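Ribonuclease VapC (PDB 6NKL) probably acts as the magnesium-dependent RNA-cleaving toxin of a toxin-antitoxin pair, in the PIN-domain nuclease family. Local coordinates at residues S37-T40 and Y41-I45; C78-Y81 and G82-A85; I95-N98 and D99-A103. All coordinates share one frame; numbering follows the deposited sequence.

Contact 1 (S37-T40 and Y41-I45); sequences SFIT and YAELI
Ile39 and Glu43 stand one helical turn apart with their side chains set at a slant, the CG2 branch of Ile39 coming 3.9 Å from Glu43 OE1. The glutamate leaves the helix with CG beside its own backbone N (chi1 -66°) and then runs extended, which carries its CG over the preceding turn, 3.6 Å from Ile39 O. That same carbonyl receives Glu43 N at 3.0 Å, so one oxygen meets both the backbone and the aliphatic stem of the residue one turn later. Leu44 repeats the pattern on the next flank: its CG lies 3.4 Å from Thr40 O, the acceptor of Leu44 N. Ala42 presents only a methyl, 3.4 Å from Ile39 O. At the start of the helix Ser37 is the N-cap, its OG accepting from Ile39 N at 3.1 Å, while His105 also bonds this hydroxyl. Ile39 CG1 covers one face of the Phe38 ring off-centre, and Trp101 of the second subunit meets that ring edge-to-face. Thr7 bonds both Thr40 OG1 and Glu43 OE1, and a basic side chain of another protein's chain makes a salt bridge to OE1. This is a serine-capped helix following strand 33-37, beside the middle strand 2-5, with Thr40 and Glu43 facing the predicted magnesium site of the PIN fold near Asp6 and Asp99.

Contact 2 (C78-Y81 and G82-A85); sequences CLHY and GKWA
Tyr81 O and Ala85 N make the shortest backbone bond across this helical turn, 2.8 Å. The other links of the same i to i+4 series are Gly82 to Cys78, Lys83 to Leu79 and Trp84 to His80. On one flank three side chains gather at one water. Trp84 NE1 donates to it at 3.0 Å, and the water lies in the plane of the His80 ring, beside ND1. Lys83 NZ also points at it, but at 2.4 Å that approach is too short to be trusted in detail, and the spacing to ND1 is similarly doubtful. Lys83 leaves with CG anti to its backbone N (chi1 -175°), and CD lies over the rim of one Trp84 ring face, 3.9 Å above the plane; the bend at chi3 (-50°) then turns CE and NZ toward the water. The indole comes back along the helix as well, its CD1 edge 3.4 Å from His80 O. On the other flank CE2 of the Tyr81 ring packs 3.8 Å from the methyl CB of Ala85. The tyrosine hydroxyl is hydrogen-bonded to Asn97 of its own chain and to Asn98 of the second subunit. Helix 75-89 thus lies between partners: His80, Tyr81 and Trp84 rest on helix 97-109, Trp84 also meets the loop at Ile124 to Asp126, and Cys78 and Leu79 pack on Tyr41 and Ile45 of the second subunit.

Contact 3 (I95-N98 and D99-A103); sequences IGNN and DLWIA
Gly96 O takes Leu100 N at 2.8 Å, the shortest sound bond here and the first rung of helix 97-109, with the donor nearly in line with the carbonyl. Gly96 is the N-cap and has no side chain to offer the helix N-H groups. Its own N donates to a water at 2.9 Å, and that water donates to Asp99 OD2 at 2.8 Å. This bridge ties one carboxylate oxygen to the backbone just before the helix. The other, OD1, has its partner outside the turn, a basic side chain of another protein's chain. Ile95 CG2 reaches forward over the first turn, 3.9 Å from Asp99 CB and close to Leu100 CB. Asn97 and Trp101 lie side by side and point the same way, the amide turned 69° from the indole. Asn97 OD1 sits in the ring plane at the edge, 3.6 Å from Trp101 NE1; NE1 gives its bond to Asn98 OD1 of the second subunit, and Asn97 OD1 accepts from Asn97 ND2 of that subunit, while its own ND2 is bonded to the hydroxyl of Tyr81. Further along, Ile102 has CG1 beside its backbone N (chi1 -70°), which presses CG1 to 3.1 Å from Asn98 O, a tight fit. Two tasks thus share one helix start: the asparagines and Trp101 NE1 make hydrogen bonds across to the second subunit, while Asp99 belongs to the predicted magnesium site of the PIN domain, where in this complex the other protein's basic side chain holds its OD1.

Each contact closes a single turn of helix, so none encloses another and none crosses; they follow in series along the chain. Contact 1 comes first, where strand 33-37 passes into helix 38-49. Contact 2 lies in helix 75-89, and contact 3 begins the next helix, 97-109. Contacts 1 and 2 do not touch, their nearest atoms being about 8 Å apart. Contact 3 joins them: Ile39 and Thr40 pack on Ile102 from one flank, while the Tyr81 ring lies against Trp101 and Leu100 from the other. All three also touch the second subunit, so parts of these helices contribute to that interface.

Contact 1 (S37-T40 and Y41-I45)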
# COMPACT_ATOMS: atom_id res chain seq x y z
N SER B 37 -0.20 -9.69 -4.72
CA SER B 37 -0.56 -8.29 -4.54
C SER B 37 0.46 -7.41 -5.26
O SER B 37 1.62 -7.80 -5.46
CB SER B 37 -0.64 -7.95 -3.04
OG SER B 37 -0.73 -6.56 -2.79
N PHE B 38 -0.02 -6.24 -5.70
CA PHE B 38 0.88 -5.19 -6.20
C PHE B 38 1.99 -4.87 -5.22
O PHE B 38 3.08 -4.46 -5.63
CB PHE B 38 0.10 -3.92 -6.51
CG PHE B 38 -0.29 -3.13 -5.29
CD1 PHE B 38 -1.36 -3.51 -4.51
CD2 PHE B 38 0.42 -1.99 -4.94
CE1 PHE B 38 -1.71 -2.80 -3.39
CE2 PHE B 38 0.07 -1.27 -3.82
CZ PHE B 38 -0.99 -1.67 -3.04
N ILE B 39 1.74 -5.03 -3.92
CA ILE B 39 2.79 -4.83 -2.93
C ILE B 39 3.96 -5.73 -3.24
O ILE B 39 5.11 -5.28 -3.34
CB ILE B 39 2.27 -5.11 -1.51
CG1 ILE B 39 1.13 -4.14 -1.16
CG2 ILE B 39 3.42 -5.08 -0.52
CD1 ILE B 39 1.57 -2.71 -0.85
N THR B 40 3.67 -7.02 -3.40
CA THR B 40 4.71 -8.01 -3.62
C THR B 40 5.42 -7.75 -4.94
O THR B 40 6.64 -7.87 -5.04
CB THR B 40 4.09 -9.42 -3.58
OG1 THR B 40 3.58 -9.71 -2.26
CG2 THR B 40 5.13 -10.50 -3.98
N TYR B 41 4.66 -7.35 -5.96
CA TYR B 41 5.28 -7.06 -7.25
C TYR B 41 6.26 -5.90 -7.12
O TYR B 41 7.33 -5.90 -7.72
CB TYR B 41 4.16 -6.76 -8.26
CG TYR B 41 4.57 -6.37 -9.65
CD1 TYR B 41 5.40 -7.18 -10.40
CD2 TYR B 41 4.06 -5.21 -10.26
CE1 TYR B 41 5.74 -6.86 -11.68
CE2 TYR B 41 4.42 -4.86 -11.55
CZ TYR B 41 5.25 -5.71 -12.26
OH TYR B 41 5.62 -5.43 -13.55
N ALA B 42 5.90 -4.90 -6.33
CA ALA B 42 6.81 -3.78 -6.10
C ALA B 42 8.08 -4.25 -5.40
O ALA B 42 9.18 -3.80 -5.72
CB ALA B 42 6.07 -2.69 -5.30
N GLU B 43 7.95 -5.18 -4.44
CA GLU B 43 9.15 -5.71 -3.79
C GLU B 43 10.00 -6.50 -4.78
O GLU B 43 11.24 -6.40 -4.78
CB GLU B 43 8.78 -6.58 -2.58
CG GLU B 43 8.11 -5.79 -1.43
CD GLU B 43 7.89 -6.63 -0.18
OE1 GLU B 43 6.75 -7.13 0.01
OE2 GLU B 43 8.86 -6.81 0.58
N LEU B 44 9.35 -7.24 -5.68
CA LEU B 44 10.10 -7.90 -6.74
C LEU B 44 10.88 -6.88 -7.58
O LEU B 44 12.07 -7.07 -7.85
CB LEU B 44 9.17 -8.72 -7.62
CG LEU B 44 8.55 -9.95 -6.93
CD1 LEU B 44 7.67 -10.70 -7.90
CD2 LEU B 44 9.63 -10.84 -6.38
N ILE B 45 10.21 -5.82 -8.04
CA ILE B 45 10.92 -4.78 -8.80
C ILE B 45 12.13 -4.25 -8.02
O ILE B 45 13.16 -3.91 -8.60
CB ILE B 45 9.97 -3.62 -9.14
CG1 ILE B 45 8.74 -4.06 -9.94
CG2 ILE B 45 10.73 -2.56 -9.92
CD1 ILE B 45 9.04 -4.57 -11.27

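Contact 2 (C78-Y81 and G82-A85)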
# COMPACT_ATOMS: atom_id res chain seq x y z
N CYS B 78 -8.71 -0.35 1.48
CA CYS B 78 -8.53 0.78 2.40
C CYS B 78 -9.41 0.65 3.63
O CYS B 78 -9.00 1.03 4.74
CB CYS B 78 -8.84 2.11 1.68
SG CYS B 78 -7.83 2.36 0.18
N LEU B 79 -10.64 0.18 3.45
CA LEU B 79 -11.51 -0.09 4.60
C LEU B 79 -10.88 -1.11 5.53
O LEU B 79 -10.83 -0.91 6.75
CB LEU B 79 -12.89 -0.57 4.11
CG LEU B 79 -13.53 0.39 3.08
CD1 LEU B 79 -14.83 -0.13 2.52
CD2 LEU B 79 -13.74 1.79 3.70
N HIS B 80 -10.36 -2.21 4.96
CA HIS B 80 -9.73 -3.23 5.81
C HIS B 80 -8.46 -2.72 6.45
O HIS B 80 -8.16 -3.05 7.60
CB HIS B 80 -9.43 -4.49 5.01
CG HIS B 80 -10.64 -5.26 4.61
ND1 HIS B 80 -11.30 -6.10 5.48
CD2 HIS B 80 -11.31 -5.33 3.43
CE1 HIS B 80 -12.33 -6.64 4.86
NE2 HIS B 80 -12.36 -6.19 3.62
N TYR B 81 -7.65 -1.98 5.69
CA TYR B 81 -6.41 -1.47 6.28
C TYR B 81 -6.71 -0.52 7.43
O TYR B 81 -6.06 -0.59 8.47
CB TYR B 81 -5.58 -0.77 5.21
CG TYR B 81 -4.24 -0.28 5.70
CD1 TYR B 81 -3.10 -1.03 5.51
CD2 TYR B 81 -4.11 0.93 6.35
CE1 TYR B 81 -1.87 -0.58 5.95
CE2 TYR B 81 -2.88 1.39 6.78
CZ TYR B 81 -1.77 0.63 6.59
OH TYR B 81 -0.54 1.10 7.01
N GLY B 82 -7.71 0.37 7.28
CA GLY B 82 -8.04 1.28 8.36
C GLY B 82 -8.46 0.56 9.63
O GLY B 82 -8.07 0.96 10.74
N LYS B 83 -9.27 -0.49 9.50
CA LYS B 83 -9.71 -1.22 10.68
C LYS B 83 -8.53 -1.88 11.37
O LYS B 83 -8.36 -1.74 12.58
CB LYS B 83 -10.74 -2.29 10.29
CG LYS B 83 -11.34 -3.02 11.48
CD LYS B 83 -11.84 -4.43 11.11
CE LYS B 83 -12.72 -4.38 9.86
NZ LYS B 83 -13.12 -5.74 9.36
N TRP B 84 -7.70 -2.59 10.60
CA TRP B 84 -6.69 -3.43 11.22
C TRP B 84 -5.47 -2.62 11.63
O TRP B 84 -4.86 -2.92 12.66
CB TRP B 84 -6.32 -4.58 10.26
CG TRP B 84 -7.40 -5.62 10.31
CD1 TRP B 84 -8.32 -5.91 9.35
CD2 TRP B 84 -7.69 -6.46 11.41
NE1 TRP B 84 -9.16 -6.90 9.79
CE2 TRP B 84 -8.80 -7.25 11.06
CE3 TRP B 84 -7.12 -6.62 12.67
CZ2 TRP B 84 -9.36 -8.20 11.93
CZ3 TRP B 84 -7.67 -7.56 13.54
CH2 TRP B 84 -8.78 -8.33 13.17
N ALA B 85 -5.13 -1.58 10.88
CA ALA B 85 -4.11 -0.65 11.37
C ALA B 85 -4.48 -0.07 12.73
O ALA B 85 -3.62 0.11 13.60
CB ALA B 85 -3.91 0.50 10.38
O HOH W 1 -11.51 -6.84 7.90

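Contact 3 (I95-N98 and D99-A103)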
# COMPACT_ATOMS: atom_id res chain seq x y z
N ILE B 95 2.92 -6.54 12.93
CA ILE B 95 2.89 -6.89 11.51
C ILE B 95 3.56 -5.79 10.70
O ILE B 95 3.22 -4.61 10.86
CB ILE B 95 1.45 -7.13 11.04
CG1 ILE B 95 0.86 -8.27 11.86
CG2 ILE B 95 1.42 -7.46 9.55
CD1 ILE B 95 -0.56 -8.63 11.53
N GLY B 96 4.50 -6.15 9.82
CA GLY B 96 5.14 -5.16 8.97
C GLY B 96 4.14 -4.46 8.05
O GLY B 96 3.08 -5.01 7.71
N ASN B 97 4.50 -3.24 7.61
CA ASN B 97 3.53 -2.43 6.88
C ASN B 97 3.16 -3.07 5.56
O ASN B 97 1.98 -3.13 5.20
CB ASN B 97 4.02 -1.00 6.63
CG ASN B 97 2.85 -0.04 6.14
OD1 ASN B 97 3.03 0.79 5.24
ND2 ASN B 97 1.65 -0.20 6.73
N ASN B 98 4.15 -3.58 4.82
CA ASN B 98 3.84 -4.20 3.53
C ASN B 98 3.11 -5.53 3.72
O ASN B 98 2.23 -5.87 2.93
CB ASN B 98 5.11 -4.38 2.71
CG ASN B 98 5.52 -3.10 2.00
OD1 ASN B 98 4.71 -2.20 1.81
ND2 ASN B 98 6.78 -3.02 1.59
N ASP B 99 3.45 -6.29 4.77
CA ASP B 99 2.69 -7.49 5.08
C ASP B 99 1.25 -7.14 5.39
O ASP B 99 0.32 -7.87 5.01
CB ASP B 99 3.31 -8.23 6.26
CG ASP B 99 4.52 -9.11 5.85
OD1 ASP B 99 4.70 -9.39 4.62
OD2 ASP B 99 5.28 -9.54 6.77
N LEU B 100 1.03 -6.02 6.08
CA LEU B 100 -0.33 -5.62 6.41
C LEU B 100 -1.12 -5.26 5.16
O LEU B 100 -2.28 -5.65 5.02
CB LEU B 100 -0.33 -4.44 7.36
CG LEU B 100 -1.70 -3.95 7.83
CD1 LEU B 100 -2.43 -5.08 8.54
CD2 LEU B 100 -1.50 -2.77 8.75
N TRP B 101 -0.52 -4.47 4.27
CA TRP B 101 -1.20 -4.15 3.02
C TRP B 101 -1.57 -5.44 2.29
O TRP B 101 -2.67 -5.56 1.78
CB TRP B 101 -0.34 -3.24 2.15
CG TRP B 101 -0.45 -1.80 2.52
CD1 TRP B 101 0.52 -1.02 3.11
CD2 TRP B 101 -1.58 -0.95 2.33
NE1 TRP B 101 0.05 0.26 3.28
CE2 TRP B 101 -1.24 0.33 2.82
CE3 TRP B 101 -2.86 -1.15 1.80
CZ2 TRP B 101 -2.12 1.39 2.79
CZ3 TRP B 101 -3.73 -0.10 1.77
CH2 TRP B 101 -3.36 1.15 2.26
N ILE B 102 -0.67 -6.42 2.29
CA ILE B 102 -0.90 -7.67 1.56
C ILE B 102 -2.07 -8.42 2.18
O ILE B 102 -3.01 -8.82 1.49
CB ILE B 102 0.39 -8.51 1.55
CG1 ILE B 102 1.44 -7.85 0.66
CG2 ILE B 102 0.17 -9.93 1.00
CD1 ILE B 102 2.82 -8.47 0.82
N ALA B 103 -2.08 -8.51 3.52
CA ALA B 103 -3.19 -9.16 4.21
C ALA B 103 -4.51 -8.48 3.88
O ALA B 103 -5.52 -9.15 3.58
CB ALA B 103 -2.94 -9.16 5.72
O HOH W 2 4.94 -8.97 9.48